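Local coordinates for peptidase M16 C-terminal domain-containing protein (Enterococcus faecalis, PDB 3D3Y) that is of unknown function but resembles the M16 family of zinc peptidases and may bind a metal ion, at residues A[6-9]-A[13-16]; A[90-95]-A[111-116]; A[203-208]-A[216-221]. One frame throughout, in Å; residues are numbered along the deposited sequence. Where two conformers were deposited one is given.

All three contacts belong to one mixed six-stranded sheet and the helices on it, and they come in series along the chain: contact 1, then contact 2, then contact 3. Contact 1 is the hairpin of strands 4-7 and 12-18 at one margin. Contact 3, its centre about 8 Å from that of contact 1, starts from the adjoining strand 200-207; the backbone pairs H15 N with I203 O and N13 O with I203 N join the two. Contact 2, on strand 85-95, has its centre about 17 Å from contact 1 and about 10 Å from contact 3, which it meets where helix 105-118 lies beside 216-221. A late strand is thus inserted between early ones.

Contact 1. Residues A[6-9]-A[13-16]; sequences VQLV and NLHV
V6 and L14 form the antiparallel hydrogen-bonded pair that fixes the register of this hairpin, their CA atoms lying 5.2 Å apart. Two backbone bonds hold it: L14 N gives to V6 O at 2.7 Å, almost straight at 175°, and V6 N gives to L14 O at 2.9 Å. V6 O carries a second, softer contact, since N13 CA approaches it at 3.4 Å in a CH...O geometry.

The polar side chains belong to the next, non-hydrogen-bonded pair, Q7 with N13. They run side by side in the same direction, with amide planes only 21° apart. N13 places its CG beside its own backbone N (chi1 -66°), and from there OD1 leans over the neighbouring strand to lie 3.3 Å from Q7 CA. The two amides do not bond each other; both serve E228, which accepts N13 ND2 and, weakly, Q7 NE2.

Among apolar groups, L8 CG comes within 4.2 Å of L14 CB. L8 and V9 form a classic beta bulge, and L8 marks a corner in the chain.

Strand 4-7 is the outermost strand of the sheet within this chain. Strand 12-18 pairs on its other flank with strand 200-207, while helix 211-219 covers the face bearing V6 and L14, touching V6 through E211 and V215 and L14 through F218.

Contact 2. Residues A[90-95]-A[111-116]; sequences ISMNIV and DFLKEI
F112, whose ring meets selenomethionine M92 across the contact, accepts the I116 amide on its carbonyl: I116 N to F112 O is 2.9 Å, an ordinary helical bond. It keeps I116 one turn along from F112, and I116 CG1 lies 3.7 Å above the plane of the F112 ring, displaced toward the rim.

Everything between strand and helix is apolar or selenium-aromatic. M92 reaches across from the strand with its chain bent at the last torsion (chi3 87°), which turns CE aside toward F112 and leaves SE against L113. SE sits 5.2 Å from the centroid of the F112 ring and 75° off its normal, hence at the edge, the geometry of a Met-aromatic contact. The terminal CE comes within 3.7 Å of F112 CD2, meeting the ring obliquely.

L113 supplies the second surface. Its CD2 branch does the touching, 3.6 Å from M92 SE and 3.9 Å from I90 CG2, so one methyl bridges two residues of the same sheet face. L113 lies alongside I90 and M92 but points back toward the strand. F112 also meets F75 of strand 74-82 edge to face, and L113 rests on L27 of strand 24-34, which extends the packing over both neighbouring strands.

The axes of the two segments stand 10.9 Å apart with their directions 155° from each other. This spacing and near-antiparallel course are those of a helix laid on a beta sheet, here helix 105-118 returning over the strand that precedes it in an alpha+beta domain, consistent with the M16 peptidase family.

Contact 3. Residues A[203-208]-A[216-221]; sequences IFVLGD and PLFKQL
I203 covers one face of the F218 ring with its CG2 methyl, 4.0 Å from the ring centroid and 28° off the normal, a CH-pi contact. I203 CG2 comes nearest to F218 CE2, at 3.6 Å. The torsions of I203 put CG2 over the ring and carry CD1 out beside its CD2-CE2 rim: CG2 stands opposite the backbone N, whereas CG1 lies beside that N (chi1 -61°) and continues extended, so that CD1 reaches F218 CD2 at 3.8 Å. CG2 thus meets the face while CD1 meets only the CD2-CE2 border.

V205, two residues on and facing the same way, and F218 point at each other across the contact. With its CG1 trans to the backbone N (chi1 -178°), the other methyl of V205, CG2, is left beside that N and touches F218 CE1 at 3.9 Å, obliquely to the ring.

The contact is helix-on-sheet packing: strand 200-207, an inner strand of the six-stranded mixed sheet, runs into helix 211-219, which folds back over it. L8, from the bulge of the adjoining hairpin, also touches F218.

On the other sheet face, the F204 ring stacks with H15 and touches L372 of helix 368-380. Beyond F218 the chain turns tightly, L221 N bonding to F218 O at 3.0 Å, and L221 is directed toward the strand but packs on V110 and F118 of helix 105-118.

Contact 1. Residues A[6-9]-A[13-16]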
# COMPACT_ATOMS: atom_id res chain seq x y z
N VAL A 6 23.84 0.56 -8.20
CA VAL A 6 24.71 -0.45 -8.78
C VAL A 6 23.91 -1.69 -9.06
O VAL A 6 23.07 -2.13 -8.23
CB VAL A 6 25.83 -0.93 -7.83
CG1 VAL A 6 26.93 -1.58 -8.66
CG2 VAL A 6 26.38 0.21 -7.02
N GLN A 7 24.16 -2.24 -10.24
CA GLN A 7 23.70 -3.56 -10.58
C GLN A 7 24.52 -4.65 -9.88
O GLN A 7 25.72 -4.80 -10.15
CB GLN A 7 23.80 -3.74 -12.08
CG GLN A 7 23.01 -4.89 -12.61
CD GLN A 7 22.90 -4.82 -14.12
OE1 GLN A 7 23.84 -4.41 -14.80
NE2 GLN A 7 21.74 -5.20 -14.64
N LEU A 8 23.86 -5.41 -9.01
CA LEU A 8 24.47 -6.58 -8.36
C LEU A 8 24.51 -7.69 -9.39
O LEU A 8 25.59 -8.07 -9.85
CB LEU A 8 23.69 -6.99 -7.11
CG LEU A 8 23.73 -5.93 -6.01
CD1 LEU A 8 22.93 -6.38 -4.79
CD2 LEU A 8 25.14 -5.51 -5.62
N VAL A 9 23.33 -8.19 -9.79
CA VAL A 9 23.14 -8.92 -11.06
C VAL A 9 21.96 -8.32 -11.82
O VAL A 9 21.17 -7.54 -11.25
CB VAL A 9 22.88 -10.45 -10.84
CG1 VAL A 9 24.09 -11.13 -10.19
CG2 VAL A 9 21.63 -10.69 -10.00
N ASN A 13 19.23 -4.63 -8.09
CA ASN A 13 19.95 -3.37 -8.00
C ASN A 13 20.04 -2.85 -6.59
O ASN A 13 19.13 -3.05 -5.79
CB ASN A 13 19.29 -2.35 -8.92
CG ASN A 13 19.44 -2.73 -10.36
OD1 ASN A 13 20.52 -2.59 -10.92
ND2 ASN A 13 18.38 -3.30 -10.96
N LEU A 14 21.17 -2.23 -6.29
CA LEU A 14 21.42 -1.67 -4.97
C LEU A 14 21.38 -0.15 -5.09
O LEU A 14 21.93 0.43 -6.05
CB LEU A 14 22.78 -2.14 -4.43
CG LEU A 14 23.38 -1.49 -3.16
CD1 LEU A 14 22.50 -1.69 -1.90
CD2 LEU A 14 24.76 -2.03 -2.90
N HIS A 15 20.75 0.49 -4.12
CA HIS A 15 20.64 1.95 -4.10
C HIS A 15 21.04 2.44 -2.74
O HIS A 15 20.41 2.08 -1.73
CB HIS A 15 19.19 2.40 -4.41
CG HIS A 15 18.57 1.67 -5.56
ND1 HIS A 15 18.73 2.06 -6.87
CD2 HIS A 15 17.81 0.55 -5.61
CE1 HIS A 15 18.10 1.23 -7.67
NE2 HIS A 15 17.53 0.30 -6.93
N VAL A 16 22.09 3.24 -2.70
CA VAL A 16 22.63 3.77 -1.46
C VAL A 16 22.29 5.26 -1.38
O VAL A 16 22.61 6.02 -2.31
CB VAL A 16 24.16 3.56 -1.40
CG1 VAL A 16 24.77 4.20 -0.14
CG2 VAL A 16 24.52 2.05 -1.50

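Contact 2. Residues A[90-95]-A[111-116]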
# COMPACT_ATOMS: atom_id res chain seq x y z
N ILE A 90 11.26 -6.46 2.94
CA ILE A 90 12.02 -6.86 4.13
C ILE A 90 12.72 -5.61 4.60
O ILE A 90 13.47 -4.98 3.84
CB ILE A 90 13.06 -7.94 3.80
CG1 ILE A 90 12.37 -9.20 3.24
CG2 ILE A 90 13.93 -8.27 5.03
CD1 ILE A 90 13.39 -10.20 2.62
N SER A 91 12.45 -5.24 5.85
CA SER A 91 12.96 -3.99 6.41
C SER A 91 13.81 -4.27 7.63
O SER A 91 13.49 -5.19 8.41
CB SER A 91 11.76 -3.13 6.85
OG SER A 91 10.95 -2.79 5.72
N MSE A 92 14.85 -3.45 7.81
CA MSE A 92 15.69 -3.47 9.00
C MSE A 92 16.10 -2.06 9.35
O MSE A 92 16.31 -1.21 8.47
CB MSE A 92 16.97 -4.25 8.76
CG MSE A 92 16.86 -5.72 8.84
SE MSE A 92 18.64 -6.54 8.75
CE MSE A 92 19.21 -6.56 10.56
N ASN A 93 16.23 -1.82 10.66
CA ASN A 93 16.77 -0.57 11.22
C ASN A 93 17.90 -1.02 12.17
O ASN A 93 17.71 -1.91 13.02
CB ASN A 93 15.66 0.19 11.96
CG ASN A 93 16.03 1.66 12.30
OD1 ASN A 93 15.58 2.20 13.33
ND2 ASN A 93 16.80 2.31 11.43
N ILE A 94 19.09 -0.45 11.99
CA ILE A 94 20.26 -0.75 12.81
C ILE A 94 20.95 0.53 13.24
O ILE A 94 20.89 1.56 12.53
CB ILE A 94 21.28 -1.61 12.03
CG1 ILE A 94 21.79 -0.85 10.79
CG2 ILE A 94 20.62 -2.90 11.60
CD1 ILE A 94 22.70 -1.64 9.90
N VAL A 95 21.60 0.49 14.40
CA VAL A 95 22.33 1.65 14.90
C VAL A 95 23.60 1.76 14.08
O VAL A 95 24.22 0.76 13.76
CB VAL A 95 22.70 1.49 16.38
CG1 VAL A 95 23.51 2.67 16.83
CG2 VAL A 95 21.45 1.32 17.30
N ASP A 111 24.82 -10.02 6.57
CA ASP A 111 24.86 -11.44 6.88
C ASP A 111 23.49 -11.91 7.38
O ASP A 111 23.01 -12.97 6.99
CB ASP A 111 25.96 -11.76 7.90
CG ASP A 111 26.02 -13.26 8.26
OD1 ASP A 111 26.52 -14.04 7.43
OD2 ASP A 111 25.59 -13.65 9.38
N PHE A 112 22.85 -11.12 8.23
CA PHE A 112 21.53 -11.51 8.75
C PHE A 112 20.48 -11.57 7.64
O PHE A 112 19.70 -12.54 7.56
CB PHE A 112 21.06 -10.53 9.82
CG PHE A 112 19.73 -10.90 10.42
CD1 PHE A 112 19.64 -11.95 11.32
CD2 PHE A 112 18.58 -10.19 10.07
CE1 PHE A 112 18.39 -12.29 11.90
CE2 PHE A 112 17.33 -10.51 10.65
CZ PHE A 112 17.24 -11.57 11.56
N LEU A 113 20.47 -10.56 6.78
CA LEU A 113 19.66 -10.62 5.57
C LEU A 113 19.94 -11.87 4.72
O LEU A 113 19.01 -12.50 4.18
CB LEU A 113 19.81 -9.36 4.72
CG LEU A 113 19.36 -8.04 5.36
CD1 LEU A 113 19.84 -6.93 4.47
CD2 LEU A 113 17.83 -8.04 5.53
N LYS A 114 21.22 -12.22 4.57
CA LYS A 114 21.54 -13.39 3.75
C LYS A 114 20.89 -14.64 4.34
O LYS A 114 20.40 -15.53 3.59
CB LYS A 114 23.06 -13.57 3.65
CG LYS A 114 23.49 -14.66 2.71
CD LYS A 114 25.00 -14.80 2.67
CE LYS A 114 25.39 -15.73 1.51
NZ LYS A 114 26.80 -16.23 1.57
N GLU A 115 20.92 -14.73 5.68
CA GLU A 115 20.31 -15.85 6.42
C GLU A 115 18.81 -15.88 6.18
O GLU A 115 18.25 -16.93 5.76
CB GLU A 115 20.62 -15.77 7.93
CG GLU A 115 22.09 -16.14 8.31
CD GLU A 115 22.43 -17.63 8.07
OE1 GLU A 115 21.51 -18.49 8.07
OE2 GLU A 115 23.62 -17.94 7.86
N ILE A 116 18.17 -14.74 6.41
CA ILE A 116 16.71 -14.64 6.19
C ILE A 116 16.28 -14.99 4.75
O ILE A 116 15.33 -15.75 4.53
CB ILE A 116 16.20 -13.24 6.57
CG1 ILE A 116 16.38 -13.01 8.09
CG2 ILE A 116 14.72 -13.05 6.09
CD1 ILE A 116 15.75 -14.11 8.99

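Contact 3. Residues A[203-208]-A[216-221]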
# COMPACT_ATOMS: atom_id res chain seq x y z
N ILE A 203 17.36 -2.96 -3.48
CA ILE A 203 17.84 -2.91 -2.11
C ILE A 203 18.23 -1.48 -1.87
O ILE A 203 18.95 -0.86 -2.69
CB ILE A 203 19.07 -3.82 -1.91
CG1 ILE A 203 18.67 -5.26 -2.22
CG2 ILE A 203 19.61 -3.68 -0.48
CD1 ILE A 203 19.84 -6.25 -2.21
N PHE A 204 17.70 -0.93 -0.78
CA PHE A 204 17.96 0.45 -0.40
C PHE A 204 18.64 0.53 0.96
O PHE A 204 18.30 -0.22 1.90
CB PHE A 204 16.64 1.23 -0.34
CG PHE A 204 16.04 1.47 -1.68
CD1 PHE A 204 16.16 2.71 -2.29
CD2 PHE A 204 15.35 0.45 -2.36
CE1 PHE A 204 15.62 2.94 -3.55
CE2 PHE A 204 14.81 0.68 -3.61
CZ PHE A 204 14.93 1.91 -4.20
N VAL A 205 19.61 1.43 1.05
CA VAL A 205 20.29 1.71 2.29
C VAL A 205 20.30 3.22 2.46
O VAL A 205 20.86 3.94 1.63
CB VAL A 205 21.76 1.17 2.29
CG1 VAL A 205 22.41 1.46 3.63
CG2 VAL A 205 21.76 -0.32 2.00
N LEU A 206 19.65 3.67 3.53
CA LEU A 206 19.54 5.09 3.85
C LEU A 206 20.20 5.34 5.20
O LEU A 206 19.76 4.80 6.24
CB LEU A 206 18.07 5.53 3.88
CG LEU A 206 17.78 6.90 4.50
CD1 LEU A 206 18.03 7.97 3.48
CD2 LEU A 206 16.37 6.99 4.99
N GLY A 207 21.25 6.15 5.19
CA GLY A 207 21.96 6.47 6.44
C GLY A 207 23.34 7.04 6.15
O GLY A 207 23.68 7.29 4.97
N ASP A 208 24.13 7.23 7.21
CA ASP A 208 25.49 7.75 7.07
C ASP A 208 26.38 6.60 6.68
O ASP A 208 27.08 6.02 7.51
CB ASP A 208 25.96 8.41 8.38
CG ASP A 208 27.32 9.10 8.24
OD1 ASP A 208 27.90 9.16 7.13
OD2 ASP A 208 27.81 9.59 9.26
N PRO A 216 30.65 -4.39 -1.85
CA PRO A 216 31.20 -5.72 -1.54
C PRO A 216 30.29 -6.55 -0.63
O PRO A 216 30.06 -7.73 -0.91
CB PRO A 216 32.51 -5.41 -0.83
CG PRO A 216 32.87 -4.03 -1.26
CD PRO A 216 31.59 -3.31 -1.52
N LEU A 217 29.73 -5.94 0.42
CA LEU A 217 28.83 -6.68 1.32
C LEU A 217 27.67 -7.30 0.54
O LEU A 217 27.43 -8.51 0.62
CB LEU A 217 28.31 -5.81 2.48
CG LEU A 217 29.40 -5.17 3.34
CD1 LEU A 217 28.78 -4.35 4.47
CD2 LEU A 217 30.38 -6.21 3.88
N PHE A 218 26.97 -6.47 -0.24
CA PHE A 218 25.78 -6.93 -0.92
C PHE A 218 26.06 -7.91 -2.05
O PHE A 218 25.21 -8.75 -2.38
CB PHE A 218 24.87 -5.77 -1.33
CG PHE A 218 23.97 -5.33 -0.23
CD1 PHE A 218 24.25 -4.18 0.50
CD2 PHE A 218 22.87 -6.11 0.13
CE1 PHE A 218 23.40 -3.80 1.56
CE2 PHE A 218 22.03 -5.74 1.18
CZ PHE A 218 22.29 -4.59 1.89
N LYS A 219 27.26 -7.84 -2.61
CA LYS A 219 27.65 -8.79 -3.63
C LYS A 219 27.68 -10.22 -3.08
O LYS A 219 27.64 -11.16 -3.87
CB LYS A 219 28.98 -8.39 -4.28
CG LYS A 219 28.91 -7.13 -5.18
CD LYS A 219 28.55 -7.42 -6.64
CE LYS A 219 29.62 -8.25 -7.32
NZ LYS A 219 29.70 -8.02 -8.81
N GLN A 220 27.74 -10.38 -1.76
CA GLN A 220 27.73 -11.68 -1.07
C GLN A 220 26.38 -12.37 -1.14
O GLN A 220 26.25 -13.54 -0.79
CB GLN A 220 28.09 -11.53 0.42
CG GLN A 220 29.53 -11.07 0.74
CD GLN A 220 29.71 -10.53 2.17
OE1 GLN A 220 28.74 -10.30 2.91
NE2 GLN A 220 30.97 -10.31 2.54
N LEU A 221 25.34 -11.63 -1.51
CA LEU A 221 23.99 -12.24 -1.58
C LEU A 221 23.84 -12.97 -2.92
O LEU A 221 23.86 -12.34 -3.99
CB LEU A 221 22.90 -11.18 -1.36
CG LEU A 221 22.53 -10.87 0.10
CD1 LEU A 221 23.74 -10.64 1.00
CD2 LEU A 221 21.53 -9.70 0.19